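Local coordinates for protein chloride intracellular channel Clic (PDB 2YV7) that may insert into membranes from a soluble, globular state and form chloride ion channels whose activity depends on pH, at residues A[133-138]-A[142-147]; A[184-189]-A[203-208]; A[190-195]-A[229-234]. One frame throughout, in Å; residues are numbered along the deposited sequence.

How the contacts relate
Helix 173-193 ties the three contacts together: it supplies one segment to contact 2 and, directly after it along the helix, one to contact 3, while contact 1 lies beside it, joining helices 128-136 and 141-161. Contact 2 is the most deeply placed, its centre about 12 Å from that of the chain, with all touching residues buried. In contact 1, at about 20 Å, a methionine, an asparagine and a leucine are buried, while a lysine and another leucine lie at the surface. Contact 3 is only partly buried. The chemistry follows: a thioether and a shared water in contact 1, an arginine against an indole in contact 2, and aromatic rings with a lysine-tyrosine hydrogen bond in contact 3.

Contact 1: A[133-138]-A[142-147]; sequences KLMLVK and AKNNAL
Met-135 reaches the helix of residues 142-147 with CG anti to its carbonyl carbon (chi1 -84°), an extended second torsion and a bend at the third (chi3 61°), which turns CE toward Asn-144 while SD faces Leu-147. The sulfur lies against the flank of the leucine, with Met-135 SD 3.4 Å from Leu-147 CB. The leucine, whose CG is anti to its backbone N (chi1 174°), also directs CD2 at the sulfur, but the modelled 3.1 Å between Met-135 SD and Leu-147 CD2 is doubtful as a measure of tightness. Nearer the backbone, Met-135 CG lies 3.3 Å from Lys-143 O, the carbonyl that also accepts the helical hydrogen bond of Leu-147 N.

The amide of Asn-144 meets the methionine from its oxygen end, crossing that side chain at about a right angle. A water lies between the helices within bonding distance of both, 2.9 Å from Met-135 O and 2.7 Å from Asn-144 OD1; it has more acceptors around it than protons to give, so the two bonds may not both be made at once. On the outer side, the aliphatic part of Lys-143 lies along the backbone and CB of Leu-134, with Leu-134 CB 4.2 Å from Lys-143 CD.

A short turn separates the two segments, so this is the closed end of a helical hairpin. Phe-195 packs on Met-135, Asn-144 and Leu-147 from the loop after helix 173-193, and that helix adds Val-193 against Met-135 and Ile-185 against Leu-147.

Contact 2: A[184-189]-A[203-208]; sequences HIRVAG and ALWRYM
The backbones of residues 184-189 and 203-208, both helical throughout, stay well apart: the nearest CA atoms, those of Arg-186 and Met-208, are 10.4 Å from each other. Long side chains fill the interval, and the area buried between the segments is a modest 127 Å². Arg-186 spans most of the distance. Its chain runs out extended at chi2 and bends at chi3 (66°), which presents a face of the guanidinium to the six-membered ring of Trp-205.

The indole comes in edge first. Trp-205 CZ3 stands 3.5 Å above the centre of the guanidinium plane, and Trp-205 CH2 is likewise 3.5 Å from Arg-186 NE. The two planes are 89° apart, so the contact is perpendicular, with the guanidinium carbon lying in the plane of the indole rather than over its pi face. One face of the indole carries Met-208, whose CE sits 3.5 Å above the ring plane, offset toward the rim. The same methionine meets the arginine chain through its sulfur, with Met-208 SD 3.9 Å from Arg-186 CD.

In the all-helical C-terminal domain of this GST fold, helix 173-193 runs through the interior, and here it packs on helix 202-212, which follows it in the chain; Leu-182, one turn before Arg-186, also touches Met-208.

The polar ends find their partners outside the two segments. Arg-186 NH1 is hydrogen-bonded to Tyr-253 O and to the OH of Tyr-212, at the end of helix 202-212, and the guanidinium also makes a cation-pi contact with Tyr-253. These bonds are likely to fix the rotation of the group, holding it face-on to the tryptophan edge. Trp-205 NE1 donates to Pro-198 O.

Contact 3: A[190-195]-A[229-234]; sequences KYFVDF and NHYKLQ
Residues 190-195 close helix 173-193, leaving helical geometry at Asp-194 with positive phi (47°), and approach helix 224-235 most nearly at the CA atoms of Phe-192 and Tyr-231, 8.9 Å apart. Phe-192 fills this gap with the far end of its ring. Phe-192 CE2 packs 3.6 Å from Tyr-231 CB, the two side chains crossing at about a right angle, while Lys-232 CG lies in the plane of the phenyl ring at its edge, 4.0 Å from Phe-192 CZ. Over one face of that ring comes Tyr-191 CD1, 3.5 Å above its centre, so the two neighbouring rings pack face against edge within their own helix.

Tyr-191 has CG anti to its backbone N (chi1 -180°), which carries its hydroxyl across to Lys-232. The lysine runs extended through chi2 and chi3 and turns at the last torsion (chi4 -86°), and Lys-232 NZ donates a hydrogen bond of 2.8 Å to Tyr-191 OH. The ammonium lies at the hydroxyl edge of the tyrosine, near the ring plane, not over its face. With an alanine at this position, the Tyr-191 hydroxyl is likely to lose its ammonium donor, and the edge of Phe-192 the methylene packed beside it.

The ring of Tyr-231 heads away from the interface, and its hydroxyl is hydrogen-bonded to Tyr-129. Leu-136 packs on both Phe-192 and Tyr-231, making this a partly buried meeting of helices 128-136, 173-193 and 224-235 in the all-helical C-terminal domain of the GST fold.

Contact 1: A[133-138]-A[142-147]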
loop_
_atom_site.group_PDB
_atom_site.type_symbol
_atom_site.label_atom_id
_atom_site.label_comp_id
_atom_site.label_asym_id
_atom_site.label_seq_id
_atom_site.Cartn_x
_atom_site.Cartn_y
_atom_site.Cartn_z
ATOM N N LYS A 133 -3.430 -3.847 13.638
ATOM C CA LYS A 133 -2.783 -3.276 14.820
ATOM C C LYS A 133 -3.149 -3.927 16.155
ATOM O O LYS A 133 -2.266 -4.210 16.966
ATOM C CB LYS A 133 -3.037 -1.747 14.876
ATOM C CG LYS A 133 -2.263 -1.087 13.781
ATOM C CD LYS A 133 -2.133 0.407 13.965
ATOM C CE LYS A 133 -3.445 1.107 13.833
ATOM N NZ LYS A 133 -3.253 2.527 13.333
ATOM N N LEU A 134 -4.431 -4.153 16.391
ATOM C CA LEU A 134 -4.852 -4.690 17.690
ATOM C C LEU A 134 -4.386 -6.130 17.886
ATOM O O LEU A 134 -4.123 -6.580 19.015
ATOM C CB LEU A 134 -6.356 -4.600 17.768
ATOM C CG LEU A 134 -6.943 -3.185 17.853
ATOM C CD1 LEU A 134 -8.400 -3.431 17.926
ATOM C CD2 LEU A 134 -6.458 -2.387 19.097
ATOM N N MET A 135 -4.307 -6.880 16.789
ATOM C CA MET A 135 -3.883 -8.282 16.832
ATOM C C MET A 135 -2.423 -8.397 17.183
ATOM O O MET A 135 -1.973 -9.339 17.871
ATOM C CB MET A 135 -4.020 -8.842 15.418
ATOM C CG MET A 135 -5.265 -9.291 15.036
ATOM S SD MET A 135 -4.886 -9.872 13.365
ATOM C CE MET A 135 -3.666 -11.135 13.635
ATOM N N LEU A 136 -1.648 -7.418 16.750
ATOM C CA LEU A 136 -0.193 -7.509 16.935
ATOM C C LEU A 136 0.271 -7.217 18.380
ATOM O O LEU A 136 1.383 -7.556 18.736
ATOM C CB LEU A 136 0.530 -6.517 16.013
ATOM C CG LEU A 136 0.370 -6.735 14.478
ATOM C CD1 LEU A 136 1.162 -5.694 13.713
ATOM C CD2 LEU A 136 0.784 -8.087 14.025
ATOM N N VAL A 137 -0.582 -6.559 19.153
ATOM C CA VAL A 137 -0.324 -6.177 20.539
ATOM C C VAL A 137 0.236 -7.346 21.336
ATOM O O VAL A 137 1.145 -7.155 22.133
ATOM C CB VAL A 137 -1.613 -5.653 21.220
ATOM C CG1 VAL A 137 -1.430 -5.505 22.769
ATOM C CG2 VAL A 137 -2.092 -4.327 20.568
ATOM N N LYS A 138 -0.368 -8.529 21.143
ATOM C CA LYS A 138 0.121 -9.815 21.658
ATOM C C LYS A 138 -0.751 -10.919 21.074
ATOM O O LYS A 138 -1.804 -10.608 20.546
ATOM C CB LYS A 138 -0.022 -9.870 23.167
ATOM C CG LYS A 138 -1.429 -10.054 23.618
ATOM C CD LYS A 138 -1.448 -10.613 25.039
ATOM C CE LYS A 138 -1.672 -9.504 26.007
ATOM N NZ LYS A 138 -2.917 -8.768 25.637
ATOM N N ALA A 142 -8.951 -14.130 19.746
ATOM C CA ALA A 142 -10.162 -13.390 19.543
ATOM C C ALA A 142 -9.856 -12.206 18.624
ATOM O O ALA A 142 -10.638 -11.898 17.747
ATOM C CB ALA A 142 -10.732 -12.913 20.837
ATOM N N LYS A 143 -8.682 -11.592 18.797
ATOM C CA LYS A 143 -8.323 -10.433 17.968
ATOM C C LYS A 143 -7.994 -10.920 16.524
ATOM O O LYS A 143 -8.336 -10.286 15.502
ATOM C CB LYS A 143 -7.135 -9.669 18.595
ATOM C CG LYS A 143 -7.477 -8.904 19.855
ATOM C CD LYS A 143 -8.446 -7.762 19.656
ATOM C CE LYS A 143 -8.920 -7.238 21.043
ATOM N NZ LYS A 143 -7.789 -6.646 21.826
ATOM N N ASN A 144 -7.383 -12.092 16.443
ATOM C CA ASN A 144 -7.026 -12.722 15.176
ATOM C C ASN A 144 -8.289 -12.957 14.398
ATOM O O ASN A 144 -8.382 -12.665 13.196
ATOM C CB ASN A 144 -6.332 -14.096 15.357
ATOM C CG ASN A 144 -4.868 -13.969 15.714
ATOM O OD1 ASN A 144 -4.387 -12.891 15.930
ATOM N ND2 ASN A 144 -4.149 -15.101 15.786
ATOM N N ASN A 145 -9.275 -13.510 15.095
ATOM C CA ASN A 145 -10.522 -13.883 14.420
ATOM C C ASN A 145 -11.382 -12.682 14.014
ATOM O O ASN A 145 -12.177 -12.745 13.068
ATOM C CB ASN A 145 -11.229 -14.976 15.227
ATOM C CG ASN A 145 -10.611 -16.357 14.980
ATOM O OD1 ASN A 145 -10.975 -17.041 14.010
ATOM N ND2 ASN A 145 -9.622 -16.745 15.794
ATOM N N ALA A 146 -11.228 -11.557 14.720
ATOM C CA ALA A 146 -11.857 -10.326 14.257
ATOM C C ALA A 146 -11.254 -9.860 12.932
ATOM O O ALA A 146 -11.960 -9.383 12.068
ATOM C CB ALA A 146 -11.681 -9.260 15.228
ATOM N N LEU A 147 -9.932 -9.922 12.814
ATOM C CA LEU A 147 -9.339 -9.595 11.490
ATOM C C LEU A 147 -9.800 -10.605 10.476
ATOM O O LEU A 147 -10.117 -10.261 9.325
ATOM C CB LEU A 147 -7.812 -9.642 11.575
ATOM C CG LEU A 147 -7.094 -9.464 10.233
ATOM C CD1 LEU A 147 -7.307 -8.001 9.800
ATOM C CD2 LEU A 147 -5.598 -9.701 10.375
HETATM O O HOH W 1 -2.862 -12.115 17.975
#

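Contact 2: A[184-189]-A[203-208]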
loop_
_atom_site.group_PDB
_atom_site.type_symbol
_atom_site.label_atom_id
_atom_site.label_comp_id
_atom_site.label_asym_id
_atom_site.label_seq_id
_atom_site.Cartn_x
_atom_site.Cartn_y
_atom_site.Cartn_z
ATOM N N HIS A 184 1.061 -6.197 4.880
ATOM C CA HIS A 184 1.466 -6.070 6.284
ATOM C C HIS A 184 0.799 -7.177 7.102
ATOM O O HIS A 184 1.384 -7.739 7.983
ATOM C CB HIS A 184 1.009 -4.711 6.819
ATOM C CG HIS A 184 1.899 -3.564 6.442
ATOM N ND1 HIS A 184 2.305 -3.319 5.136
ATOM C CD2 HIS A 184 2.350 -2.520 7.177
ATOM C CE1 HIS A 184 3.080 -2.232 5.122
ATOM N NE2 HIS A 184 3.053 -1.696 6.323
ATOM N N ILE A 185 -0.464 -7.486 6.784
ATOM C CA ILE A 185 -1.166 -8.614 7.453
ATOM C C ILE A 185 -0.383 -9.910 7.296
ATOM O O ILE A 185 -0.120 -10.536 8.330
ATOM C CB ILE A 185 -2.599 -8.772 6.932
ATOM C CG1 ILE A 185 -3.488 -7.623 7.465
ATOM C CG2 ILE A 185 -3.231 -10.078 7.449
ATOM C CD1 ILE A 185 -4.883 -7.594 6.710
ATOM N N ARG A 186 0.014 -10.259 6.083
ATOM C CA ARG A 186 0.765 -11.487 5.828
ATOM C C ARG A 186 2.078 -11.431 6.572
ATOM O O ARG A 186 2.396 -12.341 7.351
ATOM C CB ARG A 186 1.049 -11.709 4.340
ATOM C CG ARG A 186 -0.156 -12.023 3.490
ATOM C CD ARG A 186 0.288 -12.614 2.174
ATOM N NE ARG A 186 0.931 -13.939 2.334
ATOM C CZ ARG A 186 1.495 -14.599 1.321
ATOM N NH1 ARG A 186 1.584 -14.082 0.068
ATOM N NH2 ARG A 186 1.997 -15.794 1.582
ATOM N N VAL A 187 2.856 -10.372 6.352
ATOM C CA VAL A 187 4.250 -10.371 6.879
ATOM C C VAL A 187 4.317 -10.198 8.392
ATOM O O VAL A 187 4.969 -10.992 9.097
ATOM C CB VAL A 187 5.084 -9.294 6.110
ATOM C CG1 VAL A 187 6.453 -9.138 6.723
ATOM C CG2 VAL A 187 5.167 -9.686 4.593
ATOM N N ALA A 188 3.637 -9.164 8.901
ATOM C CA ALA A 188 3.724 -8.856 10.309
ATOM C C ALA A 188 2.845 -9.841 11.091
ATOM O O ALA A 188 3.200 -10.240 12.165
ATOM C CB ALA A 188 3.264 -7.461 10.609
ATOM N N GLY A 189 1.664 -10.150 10.562
ATOM C CA GLY A 189 0.786 -11.182 11.143
ATOM C C GLY A 189 1.546 -12.473 11.475
ATOM O O GLY A 189 1.474 -12.972 12.610
ATOM N N ALA A 203 -10.825 -16.625 -3.228
ATOM C CA ALA A 203 -10.896 -15.387 -4.089
ATOM C C ALA A 203 -9.847 -14.358 -3.614
ATOM O O ALA A 203 -9.234 -13.612 -4.428
ATOM C CB ALA A 203 -12.242 -14.816 -4.063
ATOM N N LEU A 204 -9.658 -14.323 -2.302
ATOM C CA LEU A 204 -8.637 -13.454 -1.689
ATOM C C LEU A 204 -7.222 -13.893 -2.079
ATOM O O LEU A 204 -6.361 -13.066 -2.395
ATOM C CB LEU A 204 -8.850 -13.374 -0.168
ATOM C CG LEU A 204 -7.971 -12.285 0.521
ATOM C CD1 LEU A 204 -8.249 -10.846 -0.023
ATOM C CD2 LEU A 204 -8.096 -12.358 2.051
ATOM N N TRP A 205 -6.977 -15.200 -2.081
ATOM C CA TRP A 205 -5.634 -15.683 -2.425
ATOM C C TRP A 205 -5.396 -15.415 -3.898
ATOM O O TRP A 205 -4.306 -15.020 -4.294
ATOM C CB TRP A 205 -5.496 -17.173 -2.040
ATOM C CG TRP A 205 -5.054 -17.326 -0.649
ATOM C CD1 TRP A 205 -5.732 -17.935 0.388
ATOM C CD2 TRP A 205 -3.818 -16.833 -0.094
ATOM N NE1 TRP A 205 -4.982 -17.856 1.531
ATOM C CE2 TRP A 205 -3.810 -17.193 1.279
ATOM C CE3 TRP A 205 -2.716 -16.129 -0.644
ATOM C CZ2 TRP A 205 -2.742 -16.890 2.139
ATOM C CZ3 TRP A 205 -1.627 -15.785 0.218
ATOM C CH2 TRP A 205 -1.658 -16.180 1.600
ATOM N N ARG A 206 -6.453 -15.528 -4.688
ATOM C CA ARG A 206 -6.369 -15.250 -6.142
ATOM C C ARG A 206 -6.091 -13.739 -6.356
ATOM O O ARG A 206 -5.291 -13.364 -7.202
ATOM C CB ARG A 206 -7.640 -15.709 -6.819
ATOM C CG ARG A 206 -7.712 -15.447 -8.343
ATOM C CD ARG A 206 -8.994 -16.048 -9.028
ATOM N NE ARG A 206 -10.206 -16.095 -8.189
ATOM C CZ ARG A 206 -10.763 -17.227 -7.710
ATOM N NH1 ARG A 206 -10.228 -18.426 -7.990
ATOM N NH2 ARG A 206 -11.863 -17.175 -6.947
ATOM N N TYR A 207 -6.714 -12.881 -5.552
ATOM C CA TYR A 207 -6.442 -11.453 -5.632
ATOM C C TYR A 207 -4.944 -11.171 -5.309
ATOM O O TYR A 207 -4.284 -10.394 -6.009
ATOM C CB TYR A 207 -7.359 -10.741 -4.600
ATOM C CG TYR A 207 -7.278 -9.242 -4.543
ATOM C CD1 TYR A 207 -7.890 -8.430 -5.504
ATOM C CD2 TYR A 207 -6.623 -8.636 -3.476
ATOM C CE1 TYR A 207 -7.870 -7.020 -5.421
ATOM C CE2 TYR A 207 -6.590 -7.206 -3.354
ATOM C CZ TYR A 207 -7.216 -6.423 -4.297
ATOM O OH TYR A 207 -7.157 -5.074 -4.104
ATOM N N MET A 208 -4.421 -11.788 -4.233
ATOM C CA MET A 208 -3.019 -11.593 -3.866
ATOM C C MET A 208 -2.076 -12.148 -4.940
ATOM O O MET A 208 -1.028 -11.539 -5.265
ATOM C CB MET A 208 -2.751 -12.171 -2.464
ATOM C CG MET A 208 -3.488 -11.373 -1.415
ATOM S SD MET A 208 -3.071 -11.810 0.273
ATOM C CE MET A 208 -4.190 -13.150 0.579
#

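Contact 3: A[190-195]-A[229-234]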
loop_
_atom_site.group_PDB
_atom_site.type_symbol
_atom_site.label_atom_id
_atom_site.label_comp_id
_atom_site.label_asym_id
_atom_site.label_seq_id
_atom_site.Cartn_x
_atom_site.Cartn_y
_atom_site.Cartn_z
ATOM N N LYS A 190 2.285 -12.981 10.501
ATOM C CA LYS A 190 2.993 -14.264 10.643
ATOM C C LYS A 190 4.153 -14.099 11.604
ATOM O O LYS A 190 4.302 -14.858 12.594
ATOM C CB LYS A 190 3.542 -14.674 9.327
ATOM C CG LYS A 190 4.194 -16.016 9.359
ATOM C CD LYS A 190 5.105 -16.088 8.144
ATOM C CE LYS A 190 5.029 -17.441 7.582
ATOM N NZ LYS A 190 3.603 -17.887 7.764
ATOM N N TYR A 191 4.951 -13.043 11.386
ATOM C CA TYR A 191 6.164 -12.881 12.234
ATOM C C TYR A 191 5.826 -12.721 13.719
ATOM O O TYR A 191 6.348 -13.428 14.627
ATOM C CB TYR A 191 6.959 -11.659 11.756
ATOM C CG TYR A 191 8.229 -11.399 12.544
ATOM C CD1 TYR A 191 8.220 -10.643 13.737
ATOM C CD2 TYR A 191 9.409 -11.978 12.138
ATOM C CE1 TYR A 191 9.409 -10.420 14.485
ATOM C CE2 TYR A 191 10.570 -11.746 12.827
ATOM C CZ TYR A 191 10.556 -10.999 14.012
ATOM O OH TYR A 191 11.723 -10.803 14.684
ATOM N N PHE A 192 4.918 -11.808 14.008
ATOM C CA PHE A 192 4.662 -11.464 15.415
ATOM C C PHE A 192 3.762 -12.444 16.121
ATOM O O PHE A 192 4.062 -12.778 17.282
ATOM C CB PHE A 192 4.080 -10.038 15.577
ATOM C CG PHE A 192 5.096 -8.982 15.228
ATOM C CD1 PHE A 192 6.091 -8.638 16.139
ATOM C CD2 PHE A 192 5.100 -8.412 13.987
ATOM C CE1 PHE A 192 7.070 -7.708 15.810
ATOM C CE2 PHE A 192 6.073 -7.501 13.653
ATOM C CZ PHE A 192 7.065 -7.140 14.563
ATOM N N VAL A 193 2.677 -12.863 15.468
ATOM C CA VAL A 193 1.652 -13.679 16.209
ATOM C C VAL A 193 1.271 -14.955 15.480
ATOM O O VAL A 193 0.265 -15.591 15.828
ATOM C CB VAL A 193 0.379 -12.833 16.619
ATOM C CG1 VAL A 193 0.792 -11.755 17.644
ATOM C CG2 VAL A 193 -0.295 -12.230 15.382
ATOM N N ASP A 194 2.119 -15.420 14.570
ATOM C CA ASP A 194 1.811 -16.631 13.818
ATOM C C ASP A 194 0.397 -16.692 13.233
ATOM O O ASP A 194 -0.295 -17.742 13.290
ATOM C CB ASP A 194 2.029 -17.880 14.695
ATOM C CG ASP A 194 2.171 -19.147 13.872
ATOM O OD1 ASP A 194 2.557 -19.102 12.630
ATOM O OD2 ASP A 194 1.882 -20.210 14.500
ATOM N N PHE A 195 -0.073 -15.553 12.745
ATOM C CA PHE A 195 -1.320 -15.506 11.996
ATOM C C PHE A 195 -1.068 -15.818 10.566
ATOM O O PHE A 195 -0.091 -15.304 9.955
ATOM C CB PHE A 195 -1.932 -14.084 12.095
ATOM C CG PHE A 195 -3.219 -13.945 11.364
ATOM C CD1 PHE A 195 -4.406 -14.441 11.922
ATOM C CD2 PHE A 195 -3.244 -13.338 10.111
ATOM C CE1 PHE A 195 -5.620 -14.282 11.252
ATOM C CE2 PHE A 195 -4.404 -13.227 9.419
ATOM C CZ PHE A 195 -5.602 -13.668 9.949
ATOM N N ASN A 229 10.476 -4.512 10.994
ATOM C CA ASN A 229 11.168 -3.506 11.792
ATOM C C ASN A 229 10.210 -2.357 12.154
ATOM O O ASN A 229 10.197 -1.877 13.297
ATOM C CB ASN A 229 12.413 -2.998 11.046
ATOM C CG ASN A 229 13.277 -2.078 11.912
ATOM O OD1 ASN A 229 13.526 -0.921 11.578
ATOM N ND2 ASN A 229 13.692 -2.586 13.047
ATOM N N HIS A 230 9.384 -1.958 11.172
ATOM C CA HIS A 230 8.357 -0.936 11.361
ATOM C C HIS A 230 7.530 -1.220 12.595
ATOM O O HIS A 230 7.433 -0.362 13.486
ATOM C CB HIS A 230 7.526 -0.863 10.078
ATOM C CG HIS A 230 6.405 0.127 10.094
ATOM N ND1 HIS A 230 6.533 1.409 9.588
ATOM C CD2 HIS A 230 5.106 -0.007 10.458
ATOM C CE1 HIS A 230 5.367 2.030 9.673
ATOM N NE2 HIS A 230 4.483 1.191 10.193
ATOM N N TYR A 231 6.957 -2.430 12.705
ATOM C CA TYR A 231 6.251 -2.819 13.925
ATOM C C TYR A 231 7.108 -3.044 15.165
ATOM O O TYR A 231 6.636 -2.856 16.268
ATOM C CB TYR A 231 5.301 -4.011 13.661
ATOM C CG TYR A 231 4.283 -3.606 12.642
ATOM C CD1 TYR A 231 3.174 -2.819 12.993
ATOM C CD2 TYR A 231 4.453 -3.958 11.313
ATOM C CE1 TYR A 231 2.248 -2.358 12.003
ATOM C CE2 TYR A 231 3.550 -3.535 10.339
ATOM C CZ TYR A 231 2.452 -2.770 10.686
ATOM O OH TYR A 231 1.604 -2.369 9.724
ATOM N N LYS A 232 8.352 -3.470 15.008
ATOM C CA LYS A 232 9.213 -3.665 16.159
ATOM C C LYS A 232 9.427 -2.317 16.854
ATOM O O LYS A 232 9.286 -2.201 18.060
ATOM C CB LYS A 232 10.571 -4.210 15.734
ATOM C CG LYS A 232 10.622 -5.689 15.559
ATOM C CD LYS A 232 12.070 -6.152 15.476
ATOM C CE LYS A 232 12.136 -7.604 15.100
ATOM N NZ LYS A 232 12.042 -8.511 16.296
ATOM N N LEU A 233 9.729 -1.281 16.076
ATOM C CA LEU A 233 9.942 0.043 16.643
ATOM C C LEU A 233 8.676 0.540 17.315
ATOM O O LEU A 233 8.730 1.151 18.383
ATOM C CB LEU A 233 10.349 1.033 15.573
ATOM C CG LEU A 233 11.423 0.657 14.563
ATOM C CD1 LEU A 233 11.745 1.891 13.758
ATOM C CD2 LEU A 233 12.656 0.158 15.262
ATOM N N GLN A 234 7.530 0.260 16.697
ATOM C CA GLN A 234 6.240 0.590 17.297
ATOM C C GLN A 234 6.071 -0.037 18.675
ATOM O O GLN A 234 5.456 0.564 19.545
ATOM C CB GLN A 234 5.091 0.150 16.400
ATOM C CG GLN A 234 4.883 1.038 15.206
ATOM C CD GLN A 234 3.527 0.831 14.560
ATOM O OE1 GLN A 234 3.303 1.246 13.411
ATOM N NE2 GLN A 234 2.601 0.180 15.298
#